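Local coordinates for protein extracellular ligand-binding receptor (PDB 4ZPJ) that probably serves as the substrate-binding component of an ABC transporter, capturing a small molecule outside the cell membrane and handing it over for uptake, at residues R194-A199 / E222-V227; F254-T259 / S284-D289; G345-E350 / V372-P377; G306-A311 / P334-Y339. All coordinates share one frame; numbering follows the deposited sequence.

Contact 1: R194-A199 / E222-V227; sequences RMVLHA and EIVDEV
Leu197 presses its branch point into the fork of Ile223: CG of Leu197 lies 3.9 Å from Ile223 CG2 and nearly as close to Ile223 CD1, the two side chains crossing at about a right angle. Ile223 CG1 stands beside its own backbone N (chi1 -59°) and the chain turns again at the next bond (chi2 -58°), which brings CD1 to Leu197 CD2 and to CB of Met195, modelled as selenomethionine. Val224, at a bulge of the edge strand, reaches round to the Arg194 and Val196 face and straddles the two. Its CG1 packs against Arg194 CB at 4.1 Å, while its CG2 butts against Val196 CG2 at 3.6 Å, so one valine fills the hollow between alternate residues. Met195 O accepts from Val224 N, yet the next bond runs from Leu197 N to Asp225 O (3.1 Å), which places two residues, Val224 and Asp225, opposite the single Val196: a beta bulge in the parallel pair of the beta-alpha-beta unit 194-200, 203-218, 222-229. Helix 203-218 covers the Met195 and Ile223 face, where Met195 lies on Phe212 and Phe216. Beyond the bulge the strands close again, Val227 N bonding to Leu197 O at 2.8 Å. Val227 O is gripped twice. Ala199 N reaches it at 3.1 Å, and His198 ND1 comes from the opposite face of the carbonyl plane at 2.7 Å, in a bent bond (134° at the hydrogen). Arg194 leads its guanidinium away to a salt bridge with Asp251; on the helix-covered face Glu226 pairs with Arg213.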
loop_
_atom_site.group_PDB
_atom_site.type_symbol
_atom_site.label_atom_id
_atom_site.label_comp_id
_atom_site.label_asym_id
_atom_site.label_seq_id
_atom_site.Cartn_x
_atom_site.Cartn_y
_atom_site.Cartn_z
ATOM N N ARG A 194 -3.568 26.665 1.052
ATOM C CA ARG A 194 -2.490 26.670 2.026
ATOM C C ARG A 194 -2.732 25.504 2.959
ATOM O O ARG A 194 -3.819 25.396 3.530
ATOM C CB ARG A 194 -2.571 27.998 2.782
ATOM C CG ARG A 194 -1.830 29.169 2.130
ATOM C CD ARG A 194 -2.544 30.544 2.183
ATOM N NE ARG A 194 -3.097 31.017 3.476
ATOM C CZ ARG A 194 -4.400 30.998 3.852
ATOM N NH1 ARG A 194 -4.732 31.468 5.053
ATOM N NH2 ARG A 194 -5.386 30.502 3.073
HETATM N N MSE A 195 -1.778 24.605 3.132
HETATM C CA MSE A 195 -2.030 23.442 4.003
HETATM C C MSE A 195 -0.933 23.210 4.993
HETATM O O MSE A 195 0.186 23.656 4.770
HETATM C CB MSE A 195 -2.270 22.175 3.185
HETATM C CG MSE A 195 -3.614 22.253 2.461
HETATM SE SE MSE A 195 -4.181 20.596 1.610
HETATM C CE MSE A 195 -4.015 19.364 3.165
ATOM N N VAL A 196 -1.302 22.558 6.105
ATOM C CA VAL A 196 -0.404 22.021 7.119
ATOM C C VAL A 196 -0.296 20.522 6.948
ATOM O O VAL A 196 -1.301 19.829 6.659
ATOM C CB VAL A 196 -0.926 22.270 8.542
ATOM C CG1 VAL A 196 -0.037 21.632 9.602
ATOM C CG2 VAL A 196 -0.982 23.756 8.810
ATOM N N LEU A 197 0.912 20.010 7.154
ATOM C CA LEU A 197 1.171 18.583 7.051
ATOM C C LEU A 197 1.552 18.007 8.400
ATOM O O LEU A 197 2.282 18.626 9.161
ATOM C CB LEU A 197 2.328 18.329 6.091
ATOM C CG LEU A 197 2.270 18.859 4.672
ATOM C CD1 LEU A 197 3.458 18.325 3.873
ATOM C CD2 LEU A 197 0.961 18.410 4.054
ATOM N N HIS A 198 1.105 16.793 8.658
ATOM C CA HIS A 198 1.435 16.129 9.859
ATOM C C HIS A 198 1.670 14.666 9.637
ATOM O O HIS A 198 0.923 14.042 8.891
ATOM C CB HIS A 198 0.292 16.319 10.857
ATOM C CG HIS A 198 0.347 15.383 12.004
ATOM N ND1 HIS A 198 1.297 15.492 12.989
ATOM C CD2 HIS A 198 -0.410 14.306 12.319
ATOM C CE1 HIS A 198 1.095 14.555 13.890
ATOM N NE2 HIS A 198 0.079 13.811 13.499
ATOM N N ALA A 199 2.705 14.112 10.262
ATOM C CA ALA A 199 2.950 12.674 10.204
ATOM C C ALA A 199 3.619 12.113 11.401
ATOM O O ALA A 199 4.318 12.823 12.124
ATOM C CB ALA A 199 3.814 12.334 9.007
ATOM N N GLU A 222 0.376 26.036 -1.319
ATOM C CA GLU A 222 1.589 26.178 -0.494
ATOM C C GLU A 222 1.435 25.468 0.872
ATOM O O GLU A 222 0.345 25.364 1.399
ATOM C CB GLU A 222 2.089 27.661 -0.419
ATOM C CG GLU A 222 3.516 27.887 -1.016
ATOM C CD GLU A 222 3.628 28.358 -2.503
ATOM O OE1 GLU A 222 4.544 27.878 -3.231
ATOM O OE2 GLU A 222 2.865 29.250 -2.953
ATOM N N ILE A 223 2.550 24.937 1.359
ATOM C CA ILE A 223 2.651 24.262 2.634
ATOM C C ILE A 223 3.242 25.252 3.621
ATOM O O ILE A 223 4.351 25.721 3.431
ATOM C CB ILE A 223 3.603 23.044 2.546
ATOM C CG1 ILE A 223 3.101 22.062 1.486
ATOM C CG2 ILE A 223 3.765 22.365 3.918
ATOM C CD1 ILE A 223 1.718 21.556 1.727
ATOM N N VAL A 224 2.495 25.541 4.674
ATOM C CA VAL A 224 2.902 26.490 5.672
ATOM C C VAL A 224 3.712 25.882 6.858
ATOM O O VAL A 224 4.475 26.598 7.476
ATOM C CB VAL A 224 1.661 27.272 6.214
ATOM C CG1 VAL A 224 0.866 27.911 5.077
ATOM C CG2 VAL A 224 0.758 26.376 7.073
ATOM N N ASP A 225 3.504 24.614 7.224
ATOM C CA ASP A 225 4.301 23.963 8.303
ATOM C C ASP A 225 4.185 22.465 8.221
ATOM O O ASP A 225 3.237 21.972 7.635
ATOM C CB ASP A 225 3.861 24.399 9.726
ATOM C CG ASP A 225 5.009 24.263 10.791
ATOM O OD1 ASP A 225 5.983 23.549 10.497
ATOM O OD2 ASP A 225 4.965 24.871 11.903
ATOM N N GLU A 226 5.170 21.761 8.790
ATOM C CA GLU A 226 5.155 20.305 8.975
ATOM C C GLU A 226 5.255 20.049 10.468
ATOM O O GLU A 226 6.129 20.591 11.132
ATOM C CB GLU A 226 6.357 19.636 8.297
ATOM C CG GLU A 226 6.555 19.950 6.808
ATOM C CD GLU A 226 7.670 19.114 6.140
ATOM O OE1 GLU A 226 7.929 19.331 4.925
ATOM O OE2 GLU A 226 8.307 18.247 6.800
ATOM N N VAL A 227 4.350 19.231 10.989
ATOM C CA VAL A 227 4.369 18.823 12.363
ATOM C C VAL A 227 4.476 17.298 12.454
ATOM O O VAL A 227 3.637 16.506 11.965
ATOM C CB VAL A 227 3.114 19.287 13.128
ATOM C CG1 VAL A 227 3.212 18.900 14.612
ATOM C CG2 VAL A 227 2.931 20.794 13.011
#

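Contact 2: F254-T259 / S284-D289; sequences FAFHGT and SGADVD
The aromatic end of strand 254-256 meets the turn that follows strand 281-283, at the carboxyl ends of neighbouring parallel strands joined through helix 261-272 in a beta-alpha-beta crossover. Phe254 begins the contact, its CE1 approaching Ser284 CA obliquely at 4.0 Å. Ala255 O then accepts from Ser284 N (2.8 Å), the last sheet-like bond before the chains part. Next, the edge of the Phe256 ring, at CD2, meets Ser284 OG near the ring plane, 3.4 Å away; that hydroxyl oxygen is also the acceptor of an ST turn, taking the N-H of Ala286, and bonds to Asp179 as well. One face of the same ring lies over Gly258 N. His257 is held by both oxygens of Asp287: its backbone N gives a nearly straight bond to OD1 (2.8 Å, 170°), and its ring ND1 binds OD2 at 2.7 Å. Each oxygen uses its syn lone pair, and OD2 lies in the imidazole plane although ring and carboxylate are turned 48° from one another. The first bond steadies the carboxylate, while those at ND1 and at NE2, which meets His198 NE2, fix the ring's rotation. Since ND1 donates in both histidines, one NE2 must also carry a proton, so the pair probably holds a positive charge that Asp287 could offset. At Gly258 the chain turns with a positive phi, and its CA rests against Ala286 CB. Thr259 finishes the run: with OG1 beside its own backbone N, the hydroxyl donates to Ala286 O over 2.7 Å, tilted 23° from the carbonyl plane.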
loop_
_atom_site.group_PDB
_atom_site.type_symbol
_atom_site.label_atom_id
_atom_site.label_comp_id
_atom_site.label_asym_id
_atom_site.label_seq_id
_atom_site.Cartn_x
_atom_site.Cartn_y
_atom_site.Cartn_z
ATOM N N PHE A 254 -3.213 17.754 6.121
ATOM C CA PHE A 254 -3.054 16.369 5.698
ATOM C C PHE A 254 -2.289 15.629 6.795
ATOM O O PHE A 254 -1.284 16.144 7.260
ATOM C CB PHE A 254 -2.284 16.275 4.387
ATOM C CG PHE A 254 -1.783 14.869 4.067
ATOM C CD1 PHE A 254 -2.619 13.912 3.490
ATOM C CD2 PHE A 254 -0.500 14.509 4.332
ATOM C CE1 PHE A 254 -2.168 12.612 3.224
ATOM C CE2 PHE A 254 -0.032 13.224 4.068
ATOM C CZ PHE A 254 -0.852 12.282 3.519
ATOM N N ALA A 255 -2.751 14.444 7.204
ATOM C CA ALA A 255 -2.085 13.629 8.232
ATOM C C ALA A 255 -1.925 12.139 7.860
ATOM O O ALA A 255 -2.865 11.472 7.325
ATOM C CB ALA A 255 -2.841 13.722 9.519
ATOM N N PHE A 256 -0.733 11.624 8.155
ATOM C CA PHE A 256 -0.387 10.208 7.965
ATOM C C PHE A 256 0.266 9.583 9.186
ATOM O O PHE A 256 1.205 10.143 9.749
ATOM C CB PHE A 256 0.580 10.069 6.797
ATOM C CG PHE A 256 1.235 8.738 6.717
ATOM C CD1 PHE A 256 2.424 8.486 7.412
ATOM C CD2 PHE A 256 0.690 7.741 5.928
ATOM C CE1 PHE A 256 3.042 7.245 7.340
ATOM C CE2 PHE A 256 1.303 6.482 5.847
ATOM C CZ PHE A 256 2.485 6.244 6.548
ATOM N N HIS A 257 -0.226 8.409 9.578
ATOM C CA HIS A 257 0.378 7.602 10.641
ATOM C C HIS A 257 0.520 6.173 10.252
ATOM O O HIS A 257 1.058 5.396 11.012
ATOM C CB HIS A 257 -0.480 7.626 11.888
ATOM C CG HIS A 257 -0.689 8.979 12.427
ATOM N ND1 HIS A 257 -1.651 9.839 11.926
ATOM C CD2 HIS A 257 -0.004 9.669 13.363
ATOM C CE1 HIS A 257 -1.584 10.981 12.581
ATOM N NE2 HIS A 257 -0.567 10.916 13.429
ATOM N N GLY A 258 0.048 5.791 9.078
ATOM C CA GLY A 258 -0.032 4.363 8.741
ATOM C C GLY A 258 -1.266 3.786 9.402
ATOM O O GLY A 258 -1.966 4.452 10.132
ATOM N N THR A 259 -1.543 2.549 9.099
ATOM C CA THR A 259 -2.602 1.806 9.683
ATOM C C THR A 259 -2.144 1.286 11.014
ATOM O O THR A 259 -1.522 0.236 11.079
ATOM C CB THR A 259 -2.925 0.629 8.784
ATOM O OG1 THR A 259 -3.295 1.170 7.530
ATOM C CG2 THR A 259 -4.024 -0.217 9.385
ATOM N N SER A 284 -4.587 10.297 5.496
ATOM C CA SER A 284 -4.054 9.305 4.591
ATOM C C SER A 284 -5.039 8.149 4.492
ATOM O O SER A 284 -5.675 7.757 5.498
ATOM C CB SER A 284 -2.717 8.779 5.111
ATOM O OG SER A 284 -2.417 7.529 4.542
ATOM N N GLY A 285 -5.108 7.558 3.308
ATOM C CA GLY A 285 -5.867 6.331 3.127
ATOM C C GLY A 285 -5.477 5.235 4.069
ATOM O O GLY A 285 -6.303 4.434 4.477
ATOM N N ALA A 286 -4.222 5.205 4.477
ATOM C CA ALA A 286 -3.817 4.213 5.490
ATOM C C ALA A 286 -4.498 4.400 6.849
ATOM O O ALA A 286 -4.756 3.424 7.615
ATOM C CB ALA A 286 -2.311 4.265 5.655
ATOM N N ASP A 287 -4.831 5.648 7.149
ATOM C CA ASP A 287 -5.299 6.003 8.491
ATOM C C ASP A 287 -6.784 5.678 8.606
ATOM O O ASP A 287 -7.317 5.630 9.694
ATOM C CB ASP A 287 -5.073 7.510 8.797
ATOM C CG ASP A 287 -3.612 7.864 9.254
ATOM O OD1 ASP A 287 -2.619 7.419 8.613
ATOM O OD2 ASP A 287 -3.478 8.633 10.268
ATOM N N VAL A 288 -7.474 5.489 7.484
ATOM C CA VAL A 288 -8.888 5.112 7.542
ATOM C C VAL A 288 -9.126 3.726 6.905
ATOM O O VAL A 288 -10.220 3.406 6.417
ATOM C CB VAL A 288 -9.797 6.194 6.913
ATOM C CG1 VAL A 288 -9.748 7.461 7.749
ATOM C CG2 VAL A 288 -9.425 6.480 5.469
ATOM N N ASP A 289 -8.092 2.898 6.904
ATOM C CA ASP A 289 -8.182 1.551 6.369
ATOM C C ASP A 289 -9.276 0.771 7.080
ATOM O O ASP A 289 -9.523 0.951 8.284
ATOM C CB ASP A 289 -6.855 0.799 6.543
ATOM C CG ASP A 289 -6.886 -0.632 5.888
ATOM O OD1 ASP A 289 -7.077 -0.711 4.659
ATOM O OD2 ASP A 289 -6.747 -1.657 6.592
#

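Contact 3: G345-E350 / V372-P377; sequences GRVIAE and VEFTGP
Helix 345-350 and strand 373-376 run in roughly opposed directions, their axes 9.6 Å apart at closest and inclined at 142°, a spacing at which side chains rather than backbones make the contact. Phe374 fills the gap. Its CG stands between the backbone N and the carbonyl carbon (chi1 52°), which turns the ring down onto the helix, and Arg346 bends beneath one face of it. Arg346 CB lies 4.2 Å from the ring centroid as a CH-pi contact, and the chain then folds at chi2 and chi3 so that the guanidinium returns under the CG and CD1 side of the same face. There CZ is 4.5 Å from the centroid, an off-centre cation-pi pair with the two planes 34° apart, and NH2 comes to 3.5 Å from Phe374 CB. One turn on, Glu350 holds the guanidinium in place through a salt bridge from Arg346 NH2 to Glu350 OE2 (3.1 Å); the oxygen lies in the guanidinium plane but is itself met from above the carboxylate plane. Glu350 CG touches the ring obliquely on the side where Arg346 lies. At the ring edge sits Val347 CG2, 4.1 Å from CE2 of Phe374, while Val372 packs its CG2 against Glu350 CB at 4.0 Å. Helix 336-354 thus packs on the antiparallel sheet of strands 373-376, 379-383 and 390-401, with Phe381 pairing with Phe374 and lying, like Phe383, on Val347; helix 316-328 approaches from the Thr375 side, where Glu317 and Glu320 bind a zinc ion about 5 Å from the Arg346 side chain.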
loop_
_atom_site.group_PDB
_atom_site.type_symbol
_atom_site.label_atom_id
_atom_site.label_comp_id
_atom_site.label_asym_id
_atom_site.label_seq_id
_atom_site.Cartn_x
_atom_site.Cartn_y
_atom_site.Cartn_z
ATOM N N GLY A 345 -0.392 -11.827 -6.380
ATOM C CA GLY A 345 -0.672 -13.169 -6.817
ATOM C C GLY A 345 -1.183 -13.230 -8.229
ATOM O O GLY A 345 -0.882 -14.206 -8.931
ATOM N N ARG A 346 -1.936 -12.191 -8.625
ATOM C CA ARG A 346 -2.494 -12.106 -9.975
ATOM C C ARG A 346 -1.390 -11.833 -10.980
ATOM O O ARG A 346 -1.341 -12.414 -12.044
ATOM C CB ARG A 346 -3.513 -10.965 -10.120
ATOM C CG ARG A 346 -4.957 -11.289 -9.931
ATOM C CD ARG A 346 -5.525 -12.384 -10.844
ATOM N NE ARG A 346 -5.703 -12.021 -12.241
ATOM C CZ ARG A 346 -6.664 -11.225 -12.692
ATOM N NH1 ARG A 346 -7.541 -10.661 -11.877
ATOM N NH2 ARG A 346 -6.741 -10.987 -13.979
ATOM N N VAL A 347 -0.499 -10.927 -10.633
ATOM C CA VAL A 347 0.673 -10.682 -11.449
ATOM C C VAL A 347 1.416 -12.009 -11.688
ATOM O O VAL A 347 1.789 -12.325 -12.820
ATOM C CB VAL A 347 1.617 -9.706 -10.739
ATOM C CG1 VAL A 347 2.996 -9.759 -11.340
ATOM C CG2 VAL A 347 1.047 -8.286 -10.771
ATOM N N ILE A 348 1.609 -12.797 -10.625
ATOM C CA ILE A 348 2.433 -13.979 -10.725
ATOM C C ILE A 348 1.700 -14.918 -11.603
ATOM O O ILE A 348 2.268 -15.477 -12.520
ATOM C CB ILE A 348 2.657 -14.612 -9.352
ATOM C CG1 ILE A 348 3.681 -13.779 -8.599
ATOM C CG2 ILE A 348 3.146 -16.019 -9.501
ATOM C CD1 ILE A 348 3.729 -14.062 -7.142
ATOM N N ALA A 349 0.398 -15.036 -11.364
ATOM C CA ALA A 349 -0.460 -15.940 -12.132
ATOM C C ALA A 349 -0.521 -15.578 -13.609
ATOM O O ALA A 349 -0.499 -16.460 -14.446
ATOM C CB ALA A 349 -1.862 -15.990 -11.537
ATOM N N GLU A 350 -0.580 -14.290 -13.924
ATOM C CA GLU A 350 -0.632 -13.856 -15.305
ATOM C C GLU A 350 0.711 -14.089 -15.966
ATOM O O GLU A 350 0.771 -14.503 -17.128
ATOM C CB GLU A 350 -0.986 -12.373 -15.398
ATOM C CG GLU A 350 -2.346 -12.078 -14.826
ATOM C CD GLU A 350 -3.488 -12.192 -15.837
ATOM O OE1 GLU A 350 -3.308 -11.841 -17.016
ATOM O OE2 GLU A 350 -4.588 -12.604 -15.442
ATOM N N VAL A 372 2.635 -7.617 -17.764
ATOM C CA VAL A 372 1.391 -7.984 -17.124
ATOM C C VAL A 372 0.448 -6.784 -17.090
ATOM O O VAL A 372 0.853 -5.689 -16.676
ATOM C CB VAL A 372 1.623 -8.528 -15.703
ATOM C CG1 VAL A 372 0.338 -8.541 -14.905
ATOM C CG2 VAL A 372 2.165 -9.938 -15.794
ATOM N N GLU A 373 -0.809 -7.031 -17.447
ATOM C CA GLU A 373 -1.858 -6.066 -17.386
ATOM C C GLU A 373 -3.249 -6.702 -17.177
ATOM O O GLU A 373 -3.627 -7.606 -17.885
ATOM C CB GLU A 373 -1.859 -5.259 -18.704
ATOM C CG GLU A 373 -2.293 -3.822 -18.451
ATOM C CD GLU A 373 -2.733 -3.078 -19.706
ATOM O OE1 GLU A 373 -1.901 -3.160 -20.640
ATOM O OE2 GLU A 373 -3.864 -2.451 -19.720
ATOM N N PHE A 374 -4.059 -6.168 -16.270
ATOM C CA PHE A 374 -5.394 -6.716 -16.086
ATOM C C PHE A 374 -6.215 -5.653 -15.379
ATOM O O PHE A 374 -5.661 -4.662 -14.867
ATOM C CB PHE A 374 -5.344 -8.020 -15.242
ATOM C CG PHE A 374 -4.599 -7.852 -13.946
ATOM C CD1 PHE A 374 -5.270 -7.511 -12.808
ATOM C CD2 PHE A 374 -3.231 -8.054 -13.882
ATOM C CE1 PHE A 374 -4.610 -7.358 -11.600
ATOM C CE2 PHE A 374 -2.536 -7.885 -12.689
ATOM C CZ PHE A 374 -3.229 -7.538 -11.541
ATOM N N THR A 375 -7.528 -5.866 -15.399
ATOM C CA THR A 375 -8.483 -5.119 -14.604
ATOM C C THR A 375 -8.572 -5.785 -13.269
ATOM O O THR A 375 -9.079 -6.885 -13.184
ATOM C CB THR A 375 -9.880 -5.088 -15.255
ATOM O OG1 THR A 375 -9.707 -4.577 -16.541
ATOM C CG2 THR A 375 -10.827 -4.061 -14.524
ATOM N N GLY A 376 -8.021 -5.127 -12.240
ATOM C CA GLY A 376 -8.131 -5.612 -10.881
ATOM C C GLY A 376 -9.241 -4.957 -10.064
ATOM O O GLY A 376 -10.059 -4.152 -10.568
ATOM N N PRO A 377 -9.274 -5.282 -8.770
ATOM C CA PRO A 377 -10.345 -4.791 -7.944
ATOM C C PRO A 377 -10.358 -3.286 -7.779
ATOM O O PRO A 377 -11.397 -2.751 -7.401
ATOM C CB PRO A 377 -10.144 -5.483 -6.623
ATOM C CG PRO A 377 -9.173 -6.591 -6.836
ATOM C CD PRO A 377 -8.474 -6.356 -8.132
#

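Contact 4: G306-A311 / P334-Y339; sequences GTLYTA and PGLVDY
Tyr309 and Tyr339 lie nearly parallel, planes 10° apart, but are slid along one another until the rings barely overlap, with centroids separated by 5.0 Å. What sits over the face of Tyr339 is instead Tyr309 CB, 3.9 Å from the ring centroid in a CH-pi contact. Tyr309 CG is anti to the backbone N (chi1 -175°), which carries its ring past that face and out to a hydroxyl bond with Ser318 on helix 316-328. The same face of Tyr339 also receives Leu308 O near its rim. Leu308 CG approaches Tyr339 CE2 to 4.0 Å, and its CB meets Leu336 CD2 at 3.6 Å, each crossing close to a right angle. CD1 of Leu336 turns instead to Thr307 OG1 at 3.7 Å. At the other end a water spans the chains, accepting from Ala311 N (2.8 Å) and donating to Pro334 O (2.9 Å), while Tyr309 CE2 rests by the Pro334 ring. Helix 336-354 starts here with Gly335 as N-cap; Asp338 OD2 accepts the Gly335 N-H almost straight (2.7 Å, 171°) through its anti lone pair, and its other oxygen forms a salt bridge with Arg76. The loop after strand 304-307 thus meets the start of a helix that Asp338 ties to helix 68-84; near the chain's centre, this is consistent with the chain crossing between the two lobes, as in leucine-binding proteins.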
loop_
_atom_site.group_PDB
_atom_site.type_symbol
_atom_site.label_atom_id
_atom_site.label_comp_id
_atom_site.label_asym_id
_atom_site.label_seq_id
_atom_site.Cartn_x
_atom_site.Cartn_y
_atom_site.Cartn_z
ATOM N N GLY A 306 -7.218 9.767 -0.327
ATOM C CA GLY A 306 -6.770 8.913 -1.401
ATOM C C GLY A 306 -6.468 7.543 -0.877
ATOM O O GLY A 306 -5.945 7.387 0.231
ATOM N N THR A 307 -6.807 6.533 -1.648
ATOM C CA THR A 307 -6.464 5.167 -1.288
ATOM C C THR A 307 -6.272 4.239 -2.484
ATOM O O THR A 307 -6.694 4.523 -3.620
ATOM C CB THR A 307 -7.510 4.532 -0.342
ATOM O OG1 THR A 307 -6.972 3.324 0.285
ATOM C CG2 THR A 307 -8.804 4.228 -1.073
ATOM N N LEU A 308 -5.638 3.123 -2.198
ATOM C CA LEU A 308 -5.342 2.097 -3.179
ATOM C C LEU A 308 -6.613 1.264 -3.468
ATOM O O LEU A 308 -6.809 0.766 -4.561
ATOM C CB LEU A 308 -4.220 1.232 -2.625
ATOM C CG LEU A 308 -3.068 0.708 -3.464
ATOM C CD1 LEU A 308 -2.248 1.744 -4.201
ATOM C CD2 LEU A 308 -2.186 -0.086 -2.502
ATOM N N TYR A 309 -7.471 1.098 -2.470
ATOM C CA TYR A 309 -8.568 0.132 -2.580
ATOM C C TYR A 309 -9.543 0.323 -1.455
ATOM O O TYR A 309 -9.137 0.617 -0.338
ATOM C CB TYR A 309 -8.093 -1.350 -2.554
ATOM C CG TYR A 309 -9.273 -2.310 -2.786
ATOM C CD1 TYR A 309 -9.969 -2.315 -3.972
ATOM C CD2 TYR A 309 -9.721 -3.129 -1.796
ATOM C CE1 TYR A 309 -11.092 -3.116 -4.157
ATOM C CE2 TYR A 309 -10.830 -3.932 -1.966
ATOM C CZ TYR A 309 -11.521 -3.917 -3.129
ATOM O OH TYR A 309 -12.641 -4.757 -3.283
ATOM N N THR A 310 -10.825 0.123 -1.762
ATOM C CA THR A 310 -11.866 -0.044 -0.763
ATOM C C THR A 310 -12.785 -1.122 -1.297
ATOM O O THR A 310 -13.063 -1.135 -2.486
ATOM C CB THR A 310 -12.699 1.250 -0.595
ATOM O OG1 THR A 310 -13.858 1.001 0.174
ATOM C CG2 THR A 310 -13.127 1.874 -2.003
ATOM N N ALA A 311 -13.264 -1.990 -0.384
ATOM C CA ALA A 311 -14.247 -3.001 -0.624
ATOM C C ALA A 311 -15.608 -2.492 -1.159
ATOM O O ALA A 311 -16.421 -3.275 -1.740
ATOM C CB ALA A 311 -14.406 -3.814 0.638
ATOM N N PRO A 334 -12.014 -7.361 2.802
ATOM C CA PRO A 334 -10.612 -7.104 2.553
ATOM C C PRO A 334 -10.274 -5.637 2.612
ATOM O O PRO A 334 -11.090 -4.798 2.223
ATOM C CB PRO A 334 -10.419 -7.600 1.122
ATOM C CG PRO A 334 -11.721 -7.340 0.486
ATOM C CD PRO A 334 -12.754 -7.599 1.552
ATOM N N GLY A 335 -9.080 -5.346 3.103
ATOM C CA GLY A 335 -8.551 -4.021 3.083
ATOM C C GLY A 335 -7.339 -3.880 2.202
ATOM O O GLY A 335 -7.164 -4.616 1.228
ATOM N N LEU A 336 -6.478 -2.936 2.587
ATOM C CA LEU A 336 -5.405 -2.468 1.740
ATOM C C LEU A 336 -4.331 -3.508 1.503
ATOM O O LEU A 336 -3.870 -3.712 0.364
ATOM C CB LEU A 336 -4.745 -1.269 2.443
ATOM C CG LEU A 336 -4.942 0.029 1.694
ATOM C CD1 LEU A 336 -5.019 1.225 2.626
ATOM C CD2 LEU A 336 -3.749 0.112 0.746
ATOM N N VAL A 337 -3.873 -4.079 2.614
ATOM C CA VAL A 337 -2.882 -5.112 2.584
ATOM C C VAL A 337 -3.368 -6.416 1.920
ATOM O O VAL A 337 -2.579 -7.124 1.326
ATOM C CB VAL A 337 -2.299 -5.388 3.998
ATOM C CG1 VAL A 337 -1.576 -4.139 4.492
ATOM C CG2 VAL A 337 -3.407 -5.798 4.991
ATOM N N ASP A 338 -4.633 -6.750 2.074
ATOM C CA ASP A 338 -5.227 -7.884 1.378
ATOM C C ASP A 338 -5.237 -7.569 -0.087
ATOM O O ASP A 338 -4.952 -8.426 -0.883
ATOM C CB ASP A 338 -6.667 -8.167 1.824
ATOM C CG ASP A 338 -6.830 -8.254 3.366
ATOM O OD1 ASP A 338 -6.366 -9.225 3.980
ATOM O OD2 ASP A 338 -7.498 -7.364 3.935
ATOM N N TYR A 339 -5.588 -6.330 -0.453
ATOM C CA TYR A 339 -5.652 -5.947 -1.844
ATOM C C TYR A 339 -4.285 -6.080 -2.513
ATOM O O TYR A 339 -4.133 -6.638 -3.653
ATOM C CB TYR A 339 -6.183 -4.496 -1.982
ATOM C CG TYR A 339 -5.963 -3.956 -3.386
ATOM C CD1 TYR A 339 -6.757 -4.352 -4.432
ATOM C CD2 TYR A 339 -4.878 -3.130 -3.664
ATOM C CE1 TYR A 339 -6.534 -3.861 -5.731
ATOM C CE2 TYR A 339 -4.606 -2.688 -4.959
ATOM C CZ TYR A 339 -5.434 -3.020 -5.980
ATOM O OH TYR A 339 -5.149 -2.519 -7.250
HETATM O O HOH W 1 -11.815 -2.039 2.014
#

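Contacts 1 and 2 share one parallel sheet: strands 194-200 and 252-256 are neighbours, with His198 N 2.8 Å from Phe254 O, and His198 NE2 lies 3.0 Å from His257 NE2. Contact 2 passes on to contact 4, where Leu336 N, at the helix start, probably donates to Asp289 OD1 (3.1 Å). Contact 4 continues into contact 3 along helix 336-354, and Pro377 touches both Tyr309 and Tyr339. The far ends, contacts 1 and 3, lie on opposite sides of the chain's centre, their centres about 37 Å apart, and each borders a different zinc ion: the Asp201–His206 site near contact 1, the Glu317–Glu320 site near contact 3.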